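Local coordinates for glutamate receptor kainate-like protein (Pleurobrachia bachei, PDB 4ZDM), which probably forms a glycine-activated ion channel subunit of the ionotropic glutamate receptor family, its ligand-binding domain closing around glycine, at residues N77-D82 against I91-S96; N57-E62 against D85-M90; G117-S122 against G194-T199; V187-I192 against E210-F215. All coordinates share one frame; numbering follows the deposited sequence.

The four contacts fall into two pairs. Contacts 1 and 2, with centres about 9 Å apart, lie in the first lobe of the bilobed ligand-binding domain, and their segments alternate along the chain; strand 54-59 and helix 78-84 follow each other. Contacts 3 and 4, centres also about 9 Å apart, lie in the second lobe and alternate likewise; strands 112-121 and 186-192 pair between them. The first pair comes before the second in sequence, and contacts 2 and 3 have centres about 29 Å apart, across the centre of the chain. Contacts 1 and 4 have centres about 19 Å apart, yet Ser96 OG lies 2.7 Å from Glu191 OE2 and both contacts touch the bound glycine, so the ligand sits where the lobes meet.

Contact 1: residues N77-D82 against I91-S96; sequences NGLIRD and IVVALS. With GLY (glycine), chain B.
Leu79 and Ile91 pack most closely here, where helix 78-84 lies against the strand corner that leads to the bound glycine. Ile91 CD1 reaches over the first helical turn: it is 3.5 Å from Leu79 O, 3.9 Å from Leu79 CB and 4.0 Å from Ile80 CG1. Its long branch has CG1 anti to the carbonyl carbon (chi1 -63°) and runs on extended, which carries CD1 across to the helix. Replacing Ile91 by alanine removes CG1, CG2 and CD1 and would probably leave a gap beside Leu79 and Ile80, since no other residue of 91-96 comes within 4.5 Å of Ile80. Farther along, Leu79 CD1 meets Val93 tip to tip, 3.6 Å from Val93 CG2, with the other methyl almost as near. The chain turns a corner at Val93, and Ala94 is the centre of an inverse gamma turn. That bend belongs to the glycine site of the ionotropic receptor ligand-binding domain, whose fold is shared with the periplasmic binding proteins: Ala94 O accepts a 2.7 Å bond from the amino group N of the bound glycine, and Ser96 N gives its OXT a nearly straight one (2.9 Å, 178°). The other side of the helix is nearer solvent, with Arg81 pointing away from 91-96 and partly exposed.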
loop_
_atom_site.group_PDB
_atom_site.type_symbol
_atom_site.label_atom_id
_atom_site.label_comp_id
_atom_site.label_asym_id
_atom_site.label_seq_id
_atom_site.Cartn_x
_atom_site.Cartn_y
_atom_site.Cartn_z
ATOM N N ASN A 77 -1.741 14.080 -12.094
ATOM C CA ASN A 77 -0.368 13.804 -11.697
ATOM C C ASN A 77 -0.213 14.020 -10.190
ATOM O O ASN A 77 -1.235 14.157 -9.477
ATOM C CB ASN A 77 0.608 14.703 -12.502
ATOM C CG ASN A 77 0.362 16.163 -12.287
ATOM O OD1 ASN A 77 -0.145 16.566 -11.252
ATOM N ND2 ASN A 77 0.708 16.996 -13.289
ATOM N N GLY A 78 1.003 13.929 -9.675
ATOM C CA GLY A 78 1.273 14.305 -8.303
ATOM C C GLY A 78 0.612 13.434 -7.261
ATOM O O GLY A 78 0.388 12.215 -7.436
ATOM N N LEU A 79 0.290 14.062 -6.142
ATOM C CA LEU A 79 -0.324 13.361 -5.029
ATOM C C LEU A 79 -1.656 12.738 -5.423
ATOM O O LEU A 79 -2.015 11.661 -4.976
ATOM C CB LEU A 79 -0.578 14.314 -3.882
ATOM C CG LEU A 79 0.657 14.899 -3.191
ATOM C CD1 LEU A 79 0.331 16.184 -2.418
ATOM C CD2 LEU A 79 1.222 13.876 -2.262
ATOM N N ILE A 80 -2.420 13.452 -6.238
ATOM C CA ILE A 80 -3.753 12.977 -6.618
ATOM C C ILE A 80 -3.645 11.749 -7.495
ATOM O O ILE A 80 -4.443 10.810 -7.291
ATOM C CB ILE A 80 -4.566 14.134 -7.240
ATOM C CG1 ILE A 80 -4.735 15.240 -6.176
ATOM C CG2 ILE A 80 -5.928 13.653 -7.768
ATOM C CD1 ILE A 80 -5.475 16.442 -6.605
ATOM N N ARG A 81 -2.690 11.684 -8.417
ATOM C CA ARG A 81 -2.543 10.460 -9.200
ATOM C C ARG A 81 -2.134 9.260 -8.313
ATOM O O ARG A 81 -2.638 8.146 -8.490
ATOM C CB ARG A 81 -1.531 10.691 -10.331
ATOM C CG ARG A 81 -1.286 9.465 -11.195
ATOM C CD ARG A 81 -2.572 8.935 -11.794
ATOM N NE ARG A 81 -2.327 7.976 -12.867
ATOM C CZ ARG A 81 -2.088 8.303 -14.134
ATOM N NH1 ARG A 81 -2.049 9.573 -14.517
ATOM N NH2 ARG A 81 -1.882 7.350 -15.022
ATOM N N ASP A 82 -1.289 9.473 -7.308
ATOM C CA ASP A 82 -0.911 8.373 -6.427
ATOM C C ASP A 82 -2.125 7.877 -5.647
ATOM O O ASP A 82 -2.289 6.677 -5.391
ATOM C CB ASP A 82 0.199 8.782 -5.447
ATOM C CG ASP A 82 1.592 8.662 -6.032
ATOM O OD1 ASP A 82 1.740 8.373 -7.261
ATOM O OD2 ASP A 82 2.560 8.947 -5.240
ATOM N N ILE A 91 -4.255 11.710 1.236
ATOM C CA ILE A 91 -3.267 12.778 1.027
ATOM C C ILE A 91 -3.293 13.663 2.235
ATOM O O ILE A 91 -4.361 14.136 2.620
ATOM C CB ILE A 91 -3.604 13.561 -0.223
ATOM C CG1 ILE A 91 -3.543 12.690 -1.463
ATOM C CG2 ILE A 91 -2.714 14.798 -0.324
ATOM C CD1 ILE A 91 -4.158 13.345 -2.715
ATOM N N VAL A 92 -2.123 13.906 2.851
ATOM C CA VAL A 92 -2.071 14.639 4.131
ATOM C C VAL A 92 -1.226 15.894 4.093
ATOM O O VAL A 92 -0.915 16.433 5.169
ATOM C CB VAL A 92 -1.646 13.685 5.276
ATOM C CG1 VAL A 92 -2.654 12.518 5.403
ATOM C CG2 VAL A 92 -0.225 13.186 5.118
ATOM N N VAL A 93 -0.959 16.437 2.917
ATOM C CA VAL A 93 -0.576 17.843 2.787
ATOM C C VAL A 93 -1.791 18.696 3.113
ATOM O O VAL A 93 -2.899 18.160 3.325
ATOM C CB VAL A 93 -0.054 18.183 1.411
ATOM C CG1 VAL A 93 1.191 17.312 1.052
ATOM C CG2 VAL A 93 -1.107 18.075 0.303
ATOM N N ALA A 94 -1.618 20.017 3.125
ATOM C CA ALA A 94 -2.748 20.925 3.138
ATOM C C ALA A 94 -3.213 21.022 1.711
ATOM O O ALA A 94 -2.733 21.808 0.871
ATOM C CB ALA A 94 -2.337 22.289 3.719
ATOM N N LEU A 95 -4.135 20.110 1.390
ATOM C CA LEU A 95 -4.590 19.962 0.009
ATOM C C LEU A 95 -5.779 20.854 -0.241
ATOM O O LEU A 95 -6.820 20.759 0.432
ATOM C CB LEU A 95 -4.956 18.508 -0.298
ATOM C CG LEU A 95 -5.100 18.172 -1.769
ATOM C CD1 LEU A 95 -3.769 18.220 -2.508
ATOM C CD2 LEU A 95 -5.772 16.817 -1.960
ATOM N N SER A 96 -5.636 21.771 -1.191
ATOM C CA SER A 96 -6.673 22.728 -1.456
ATOM C C SER A 96 -7.852 22.092 -2.166
ATOM O O SER A 96 -7.725 21.413 -3.199
ATOM C CB SER A 96 -6.109 23.860 -2.303
ATOM O OG SER A 96 -4.950 24.325 -1.638
HETATM N N GLY B . -1.767 23.431 -1.095
HETATM C CA GLY B . -1.392 23.336 -2.530
HETATM C C GLY B . -2.292 22.480 -3.350
HETATM O O GLY B . -2.170 22.414 -4.583
HETATM O OXT GLY B . -3.199 21.788 -2.795
#

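Contact 2: residues N57-E62 against D85-M90; sequences NFITPE and DNKTDM. With SO4 (sulfate ion), chain D.
No ring or amide plane takes part where Ile59 meets Lys87: Ile59 CD1 lies 3.6 Å from Lys87 O, which also accepts a hydrogen bond from Arg11 of the second subunit. The flat groups present are turned to other partners. Phe58 points away from 85-90 and packs edge-to-face with Tyr37, and Asn57 ND2 donates a hydrogen bond to sulfate O3 (3.1 Å, N-H...O 161°). The side chains that meet do so through aliphatic carbons. Ile59 and Lys87 cross at about a right angle, with Ile59 CG2 4.0 Å from Lys87 CE, and Ile59 CB sits 3.8 Å from Thr88 CG2. The Lys87 chain, nearly straight to CE, bends at chi4 (60°), and its NZ forms a salt bridge with another sulfate; both ions probably come from the crystallisation liquor. Asn86, with positive phi, closes the preceding helix in a Schellman motif, and the chain then runs past Ile59 through Lys87 and Thr88. The Ile59 side chain of strand 54-59, which pairs in parallel with strand 8-13, thus meets the link from helix 78-84 to strand 90-92 beside the second subunit, and Thr88 also packs on Asp82 and Leu83 of that helix.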
loop_
_atom_site.group_PDB
_atom_site.type_symbol
_atom_site.label_atom_id
_atom_site.label_comp_id
_atom_site.label_asym_id
_atom_site.label_seq_id
_atom_site.Cartn_x
_atom_site.Cartn_y
_atom_site.Cartn_z
ATOM N N ASN A 57 2.764 4.845 6.780
ATOM C CA ASN A 57 3.986 5.406 6.268
ATOM C C ASN A 57 3.669 6.486 5.275
ATOM O O ASN A 57 2.486 6.634 4.854
ATOM C CB ASN A 57 4.883 4.351 5.625
ATOM C CG ASN A 57 5.489 3.444 6.672
ATOM O OD1 ASN A 57 6.198 3.899 7.563
ATOM N ND2 ASN A 57 5.110 2.165 6.662
ATOM N N PHE A 58 4.667 7.266 4.903
ATOM C CA PHE A 58 4.491 8.354 3.974
ATOM C C PHE A 58 5.007 7.997 2.612
ATOM O O PHE A 58 6.045 7.299 2.485
ATOM C CB PHE A 58 5.272 9.597 4.462
ATOM C CG PHE A 58 4.747 10.258 5.701
ATOM C CD1 PHE A 58 3.434 10.152 6.116
ATOM C CD2 PHE A 58 5.582 11.081 6.481
ATOM C CE1 PHE A 58 2.980 10.805 7.227
ATOM C CE2 PHE A 58 5.115 11.715 7.585
ATOM C CZ PHE A 58 3.825 11.575 7.988
ATOM N N ILE A 59 4.405 8.491 1.537
ATOM C CA ILE A 59 4.888 8.262 0.195
ATOM C C ILE A 59 4.872 9.598 -0.506
ATOM O O ILE A 59 3.847 10.302 -0.530
ATOM C CB ILE A 59 4.038 7.237 -0.599
ATOM C CG1 ILE A 59 4.192 5.833 0.048
ATOM C CG2 ILE A 59 4.440 7.250 -2.097
ATOM C CD1 ILE A 59 3.527 4.733 -0.710
ATOM N N THR A 60 6.015 9.998 -1.051
ATOM C CA THR A 60 6.186 11.246 -1.793
ATOM C C THR A 60 6.145 10.956 -3.282
ATOM O O THR A 60 6.872 10.050 -3.773
ATOM C CB THR A 60 7.553 11.859 -1.433
ATOM O OG1 THR A 60 7.614 12.029 -0.030
ATOM C CG2 THR A 60 7.746 13.208 -2.055
ATOM N N PRO A 61 5.322 11.683 -4.049
ATOM C CA PRO A 61 5.271 11.379 -5.485
ATOM C C PRO A 61 6.583 11.683 -6.154
ATOM O O PRO A 61 7.239 12.670 -5.847
ATOM C CB PRO A 61 4.177 12.301 -6.019
ATOM C CG PRO A 61 4.037 13.351 -4.990
ATOM C CD PRO A 61 4.386 12.738 -3.671
ATOM N N GLU A 62 6.931 10.838 -7.118
ATOM C CA GLU A 62 8.167 11.054 -7.867
ATOM C C GLU A 62 8.257 12.452 -8.484
ATOM O O GLU A 62 9.328 13.078 -8.514
ATOM C CB GLU A 62 8.283 9.980 -8.953
ATOM C CG GLU A 62 8.179 8.569 -8.393
ATOM C CD GLU A 62 8.328 7.496 -9.453
ATOM O OE1 GLU A 62 8.942 7.774 -10.511
ATOM O OE2 GLU A 62 7.827 6.376 -9.220
ATOM N N ASP A 85 -4.522 5.959 -7.977
ATOM C CA ASP A 85 -3.917 4.687 -8.338
ATOM C C ASP A 85 -3.820 3.714 -7.176
ATOM O O ASP A 85 -3.298 2.622 -7.346
ATOM C CB ASP A 85 -2.494 4.894 -8.875
ATOM C CG ASP A 85 -2.440 5.531 -10.244
ATOM O OD1 ASP A 85 -3.461 5.529 -10.945
ATOM O OD2 ASP A 85 -1.308 5.990 -10.601
ATOM N N ASN A 86 -4.226 4.104 -5.961
ATOM C CA ASN A 86 -4.113 3.259 -4.787
ATOM C C ASN A 86 -2.676 3.079 -4.321
ATOM O O ASN A 86 -2.427 2.244 -3.436
ATOM C CB ASN A 86 -4.767 1.882 -5.033
ATOM C CG ASN A 86 -5.644 1.450 -3.899
ATOM O OD1 ASN A 86 -5.193 0.933 -2.930
ATOM N ND2 ASN A 86 -6.934 1.629 -4.049
ATOM N N LYS A 87 -1.763 3.917 -4.788
ATOM C CA LYS A 87 -0.434 3.919 -4.206
ATOM C C LYS A 87 -0.492 4.469 -2.778
ATOM O O LYS A 87 0.175 3.962 -1.864
ATOM C CB LYS A 87 0.514 4.724 -5.098
ATOM C CG LYS A 87 1.953 4.653 -4.612
ATOM C CD LYS A 87 2.962 4.958 -5.681
ATOM C CE LYS A 87 4.391 4.628 -5.177
ATOM N NZ LYS A 87 4.526 3.196 -4.822
ATOM N N THR A 88 -1.288 5.514 -2.592
ATOM C CA THR A 88 -1.622 6.017 -1.273
ATOM C C THR A 88 -3.091 5.881 -1.002
ATOM O O THR A 88 -3.883 5.629 -1.906
ATOM C CB THR A 88 -1.227 7.480 -1.116
ATOM O OG1 THR A 88 -1.847 8.203 -2.194
ATOM C CG2 THR A 88 0.287 7.647 -1.165
ATOM N N ASP A 89 -3.458 5.998 0.266
ATOM C CA ASP A 89 -4.848 5.919 0.730
ATOM C C ASP A 89 -5.440 7.244 1.190
ATOM O O ASP A 89 -6.677 7.394 1.243
ATOM C CB ASP A 89 -4.926 4.922 1.876
ATOM C CG ASP A 89 -4.400 3.586 1.478
ATOM O OD1 ASP A 89 -4.964 2.957 0.532
ATOM O OD2 ASP A 89 -3.377 3.128 2.042
ATOM N N MET A 90 -4.593 8.230 1.513
ATOM C CA MET A 90 -5.055 9.535 1.914
ATOM C C MET A 90 -3.928 10.516 1.693
ATOM O O MET A 90 -2.768 10.160 1.928
ATOM C CB MET A 90 -5.537 9.528 3.397
ATOM C CG MET A 90 -6.058 10.844 3.865
ATOM S SD MET A 90 -7.040 10.740 5.405
ATOM C CE MET A 90 -5.832 10.177 6.525
HETATM S S SO4 D . 4.690 0.714 3.347
HETATM O O1 SO4 D . 5.873 1.590 3.038
HETATM O O2 SO4 D . 4.189 0.153 2.070
HETATM O O3 SO4 D . 3.633 1.588 3.958
HETATM O O4 SO4 D . 5.029 -0.372 4.273
#

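Contact 3: residues G117-S122 against G194-T199; sequences GALVKS and GINYAT
In the second lobe, helix 194-198 packs on strand 112-121 through Ile195 and Leu119. Their side chains reach toward each other tip to tip, and one methyl does the touching: Leu119 CD2 is 3.9 Å from Ile195 CG1 and 4.0 Å from both Ile195 CG2 and Ile195 CD1. Ile195, its CG1 anti to the backbone N (chi1 -165°), turns CG1, CG2 and CD1 to the leucine methyl. The same methyl also passes 4.0 Å from Thr199 OG1. The short helix lies on the sheet of this lobe of the ligand-binding domain: it directly follows strand 186-192, which pairs antiparallel with strand 112-121, and Met181 of helix 174-182 packs on both Leu119 and Thr199. At the helix's end the chain leaves helical geometry at Thr199, whose OG1 turns back to give Ile195 O a 2.8 Å hydrogen bond, tilted 15° from the carbonyl plane. The backbone bond from Thr199 N to the same Ile195 O is weak, at 3.2 Å. A valine in place of Thr199 would remove the hydroxyl and is likely to leave Ile195 O held by that weak bond alone among the bonds just described. Asn196, at the exposed margin, brings ND2 within 4.2 Å of Leu119 CD2.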
loop_
_atom_site.group_PDB
_atom_site.type_symbol
_atom_site.label_atom_id
_atom_site.label_comp_id
_atom_site.label_asym_id
_atom_site.label_seq_id
_atom_site.Cartn_x
_atom_site.Cartn_y
_atom_site.Cartn_z
ATOM N N GLY A 117 -2.919 34.947 -2.460
ATOM C CA GLY A 117 -2.302 36.249 -2.329
ATOM C C GLY A 117 -1.255 36.435 -3.391
ATOM O O GLY A 117 -0.568 35.505 -3.765
ATOM N N ALA A 118 -1.138 37.676 -3.832
ATOM C CA ALA A 118 -0.129 38.074 -4.813
ATOM C C ALA A 118 0.963 38.826 -4.062
ATOM O O ALA A 118 0.681 39.923 -3.544
ATOM C CB ALA A 118 -0.764 38.929 -5.867
ATOM N N LEU A 119 2.151 38.229 -3.939
ATOM C CA LEU A 119 3.210 38.826 -3.146
ATOM C C LEU A 119 4.373 39.237 -4.064
ATOM O O LEU A 119 4.614 38.617 -5.116
ATOM C CB LEU A 119 3.650 37.869 -2.029
ATOM C CG LEU A 119 2.800 37.892 -0.758
ATOM C CD1 LEU A 119 1.363 37.433 -0.972
ATOM C CD2 LEU A 119 3.521 37.048 0.312
ATOM N N VAL A 120 5.084 40.296 -3.661
ATOM C CA VAL A 120 6.118 40.894 -4.514
ATOM C C VAL A 120 7.162 41.543 -3.627
ATOM O O VAL A 120 6.832 41.968 -2.520
ATOM C CB VAL A 120 5.484 41.925 -5.498
ATOM C CG1 VAL A 120 4.956 43.144 -4.734
ATOM C CG2 VAL A 120 6.466 42.323 -6.619
ATOM N N LYS A 121 8.380 41.668 -4.157
ATOM C CA LYS A 121 9.433 42.464 -3.478
ATOM C C LYS A 121 9.094 43.949 -3.727
ATOM O O LYS A 121 8.947 44.369 -4.858
ATOM C CB LYS A 121 10.816 42.100 -4.000
ATOM C CG LYS A 121 11.983 42.770 -3.246
ATOM C CD LYS A 121 13.308 42.445 -3.950
ATOM C CE LYS A 121 14.428 43.402 -3.549
ATOM N NZ LYS A 121 15.624 43.146 -4.410
ATOM N N SER A 122 8.891 44.697 -2.658
ATOM C CA SER A 122 8.411 46.085 -2.769
ATOM C C SER A 122 9.417 46.969 -3.491
ATOM O O SER A 122 10.605 46.952 -3.172
ATOM C CB SER A 122 8.117 46.666 -1.380
ATOM O OG SER A 122 7.498 47.943 -1.490
ATOM N N GLY A 194 0.059 29.925 4.198
ATOM C CA GLY A 194 1.399 29.352 4.099
ATOM C C GLY A 194 2.446 30.311 3.574
ATOM O O GLY A 194 3.595 30.296 4.057
ATOM N N ILE A 195 2.125 31.095 2.553
ATOM C CA ILE A 195 3.117 32.005 2.008
ATOM C C ILE A 195 3.493 33.119 2.999
ATOM O O ILE A 195 4.575 33.691 2.870
ATOM C CB ILE A 195 2.668 32.554 0.639
ATOM C CG1 ILE A 195 3.848 33.188 -0.076
ATOM C CG2 ILE A 195 1.553 33.559 0.785
ATOM C CD1 ILE A 195 3.545 33.519 -1.476
ATOM N N ASN A 196 2.648 33.401 3.978
ATOM C CA ASN A 196 3.012 34.356 5.004
ATOM C C ASN A 196 3.984 33.726 5.973
ATOM O O ASN A 196 4.886 34.413 6.470
ATOM C CB ASN A 196 1.780 34.859 5.739
ATOM C CG ASN A 196 0.865 35.713 4.878
ATOM O OD1 ASN A 196 -0.364 35.734 5.097
ATOM N ND2 ASN A 196 1.413 36.394 3.906
ATOM N N TYR A 197 3.871 32.422 6.245
ATOM C CA TYR A 197 4.885 31.731 7.013
ATOM C C TYR A 197 6.213 31.739 6.234
ATOM O O TYR A 197 7.285 31.999 6.780
ATOM C CB TYR A 197 4.443 30.287 7.316
ATOM C CG TYR A 197 5.540 29.409 7.865
ATOM C CD1 TYR A 197 6.399 28.754 7.007
ATOM C CD2 TYR A 197 5.723 29.243 9.246
ATOM C CE1 TYR A 197 7.432 27.971 7.481
ATOM C CE2 TYR A 197 6.766 28.440 9.737
ATOM C CZ TYR A 197 7.607 27.822 8.831
ATOM O OH TYR A 197 8.635 27.024 9.315
ATOM N N ALA A 198 6.152 31.424 4.953
ATOM C CA ALA A 198 7.355 31.250 4.121
ATOM C C ALA A 198 8.146 32.546 4.025
ATOM O O ALA A 198 9.379 32.484 3.836
ATOM C CB ALA A 198 6.983 30.757 2.721
ATOM N N THR A 199 7.467 33.683 4.157
ATOM C CA THR A 199 8.095 35.001 4.045
ATOM C C THR A 199 8.144 35.762 5.344
ATOM O O THR A 199 8.374 36.972 5.351
ATOM C CB THR A 199 7.370 35.869 2.972
ATOM O OG1 THR A 199 5.985 36.069 3.306
ATOM C CG2 THR A 199 7.510 35.210 1.632
#

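Contact 4: residues V187-I192 against E210-F215; sequences VFIDEI and ETFQPF. With GLY (glycine), chain B; SO4 (sulfate ion), chain C.
Glu191 and Phe215 cross at about a right angle, with the carboxylate plane turned 40° from the ring. The ring presents its CZ corner to the glutamate chain: Phe215 CZ is 3.6 Å from Glu191 CG, which approaches obliquely, while Glu191 CB lies at the ring's edge, in its plane. The extended chain beyond CG (chi2 -175°) carries the carboxylate past the phenyl corner to the ligand, where OE1 accepts a 2.8 Å hydrogen bond from the amino group N of the bound glycine. Glu191 OE2 is hydrogen-bonded to Ser96 OG and Asn148 ND2. A second right-angled crossing lies two residues earlier on the strand, Ile189 CG2 standing 3.9 Å from Phe212 CZ; that ring also meets Tyr161. Beyond Phe212 the chain turns a corner at Gln213, whose backbone N is hydrogen-bonded at 2.8 Å to O3, and side-chain NE2 at 2.9 Å to O2, of a sulfate probably left by the crystallisation liquor. The chemistry implies a divided role for Glu191: its methylenes pack on an aromatic ring, while its buried carboxylate, steadied by Ser96 and Asn148, probably offers a negative charge to the ligand's ammonium group.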
loop_
_atom_site.group_PDB
_atom_site.type_symbol
_atom_site.label_atom_id
_atom_site.label_comp_id
_atom_site.label_asym_id
_atom_site.label_seq_id
_atom_site.Cartn_x
_atom_site.Cartn_y
_atom_site.Cartn_z
ATOM N N VAL A 187 5.860 38.906 -9.326
ATOM C CA VAL A 187 4.740 38.695 -8.416
ATOM C C VAL A 187 4.434 37.200 -8.376
ATOM O O VAL A 187 4.141 36.599 -9.407
ATOM C CB VAL A 187 3.499 39.485 -8.836
ATOM C CG1 VAL A 187 2.353 39.204 -7.928
ATOM C CG2 VAL A 187 3.797 40.999 -8.826
ATOM N N PHE A 188 4.543 36.617 -7.201
ATOM C CA PHE A 188 4.210 35.211 -7.005
ATOM C C PHE A 188 2.817 35.135 -6.450
ATOM O O PHE A 188 2.520 35.713 -5.405
ATOM C CB PHE A 188 5.221 34.548 -6.065
ATOM C CG PHE A 188 5.063 33.042 -5.905
ATOM C CD1 PHE A 188 4.710 32.227 -6.957
ATOM C CD2 PHE A 188 5.355 32.443 -4.701
ATOM C CE1 PHE A 188 4.566 30.864 -6.765
ATOM C CE2 PHE A 188 5.243 31.062 -4.530
ATOM C CZ PHE A 188 4.853 30.284 -5.568
ATOM N N ILE A 189 1.943 34.424 -7.158
ATOM C CA ILE A 189 0.564 34.259 -6.730
ATOM C C ILE A 189 0.413 32.840 -6.159
ATOM O O ILE A 189 0.483 31.871 -6.919
ATOM C CB ILE A 189 -0.448 34.506 -7.856
ATOM C CG1 ILE A 189 -0.297 35.917 -8.431
ATOM C CG2 ILE A 189 -1.841 34.271 -7.308
ATOM C CD1 ILE A 189 -1.038 36.111 -9.755
ATOM N N ASP A 190 0.246 32.749 -4.850
ATOM C CA ASP A 190 0.118 31.440 -4.205
ATOM C C ASP A 190 -0.734 31.576 -2.951
ATOM O O ASP A 190 -1.583 32.441 -2.882
ATOM C CB ASP A 190 1.500 30.838 -3.967
ATOM C CG ASP A 190 1.469 29.311 -3.881
ATOM O OD1 ASP A 190 1.223 28.765 -2.804
ATOM O OD2 ASP A 190 1.705 28.665 -4.915
ATOM N N GLU A 191 -0.581 30.653 -2.013
ATOM C CA GLU A 191 -1.594 30.439 -0.983
ATOM C C GLU A 191 -1.239 31.008 0.362
ATOM O O GLU A 191 -0.182 30.726 0.925
ATOM C CB GLU A 191 -1.867 28.937 -0.786
ATOM C CG GLU A 191 -2.285 28.233 -2.093
ATOM C CD GLU A 191 -2.669 26.761 -1.897
ATOM O OE1 GLU A 191 -2.278 26.179 -0.849
ATOM O OE2 GLU A 191 -3.380 26.237 -2.800
ATOM N N ILE A 192 -2.181 31.747 0.934
ATOM C CA ILE A 192 -2.125 32.120 2.325
ATOM C C ILE A 192 -2.870 31.016 3.068
ATOM O O ILE A 192 -3.729 30.381 2.484
ATOM C CB ILE A 192 -2.762 33.493 2.572
ATOM C CG1 ILE A 192 -4.226 33.445 2.159
ATOM C CG2 ILE A 192 -2.021 34.602 1.782
ATOM C CD1 ILE A 192 -5.119 34.260 2.978
ATOM N N GLU A 210 -5.888 42.707 -1.596
ATOM C CA GLU A 210 -6.501 41.805 -0.665
ATOM C C GLU A 210 -6.354 40.335 -1.086
ATOM O O GLU A 210 -6.136 40.029 -2.249
ATOM C CB GLU A 210 -7.990 42.144 -0.521
ATOM C CG GLU A 210 -8.253 43.553 0.032
ATOM C CD GLU A 210 -7.693 43.749 1.440
ATOM O OE1 GLU A 210 -8.069 42.966 2.338
ATOM O OE2 GLU A 210 -6.864 44.668 1.652
ATOM N N THR A 211 -6.470 39.431 -0.116
ATOM C CA THR A 211 -6.576 37.994 -0.370
ATOM C C THR A 211 -7.796 37.779 -1.231
ATOM O O THR A 211 -8.729 38.582 -1.172
ATOM C CB THR A 211 -6.611 37.232 0.962
ATOM O OG1 THR A 211 -5.330 37.440 1.605
ATOM C CG2 THR A 211 -6.913 35.682 0.785
ATOM N N PHE A 212 -7.731 36.788 -2.117
ATOM C CA PHE A 212 -8.835 36.496 -3.023
ATOM C C PHE A 212 -9.015 35.016 -3.259
ATOM O O PHE A 212 -8.125 34.199 -3.011
ATOM C CB PHE A 212 -8.635 37.263 -4.372
ATOM C CG PHE A 212 -7.371 36.945 -5.120
ATOM C CD1 PHE A 212 -6.147 37.405 -4.693
ATOM C CD2 PHE A 212 -7.409 36.240 -6.299
ATOM C CE1 PHE A 212 -4.958 37.129 -5.406
ATOM C CE2 PHE A 212 -6.222 35.991 -7.007
ATOM C CZ PHE A 212 -5.034 36.421 -6.551
ATOM N N GLN A 213 -10.195 34.630 -3.728
ATOM C CA GLN A 213 -10.510 33.263 -4.092
ATOM C C GLN A 213 -10.202 32.266 -2.948
ATOM O O GLN A 213 -9.312 31.399 -3.045
ATOM C CB GLN A 213 -9.798 32.849 -5.366
ATOM C CG GLN A 213 -10.300 33.660 -6.595
ATOM C CD GLN A 213 -11.724 33.365 -6.858
ATOM O OE1 GLN A 213 -12.087 32.205 -6.977
ATOM N NE2 GLN A 213 -12.564 34.398 -6.897
ATOM N N PRO A 214 -10.972 32.358 -1.870
ATOM C CA PRO A 214 -10.729 31.447 -0.750
ATOM C C PRO A 214 -11.034 30.004 -1.072
ATOM O O PRO A 214 -11.827 29.654 -1.994
ATOM C CB PRO A 214 -11.662 31.978 0.342
ATOM C CG PRO A 214 -12.509 32.888 -0.262
ATOM C CD PRO A 214 -12.022 33.330 -1.580
ATOM N N PHE A 215 -10.424 29.108 -0.287
ATOM C CA PHE A 215 -10.634 27.679 -0.434
ATOM C C PHE A 215 -10.318 27.016 0.900
ATOM O O PHE A 215 -9.528 27.540 1.665
ATOM C CB PHE A 215 -9.710 27.055 -1.524
ATOM C CG PHE A 215 -8.303 27.548 -1.447
ATOM C CD1 PHE A 215 -7.939 28.707 -2.128
ATOM C CD2 PHE A 215 -7.347 26.917 -0.685
ATOM C CE1 PHE A 215 -6.661 29.226 -2.008
ATOM C CE2 PHE A 215 -6.097 27.436 -0.582
ATOM C CZ PHE A 215 -5.743 28.570 -1.248
HETATM N N GLY B . -1.767 23.431 -1.095
HETATM C CA GLY B . -1.392 23.336 -2.530
HETATM C C GLY B . -2.292 22.480 -3.350
HETATM O O GLY B . -2.170 22.414 -4.583
HETATM O OXT GLY B . -3.199 21.788 -2.795
HETATM S S SO4 C . -12.528 37.420 -5.101
HETATM O O1 SO4 C . -12.106 38.742 -4.603
HETATM O O2 SO4 C . -11.862 37.182 -6.398
HETATM O O3 SO4 C . -12.309 36.455 -3.996
HETATM O O4 SO4 C . -13.962 37.372 -5.361
#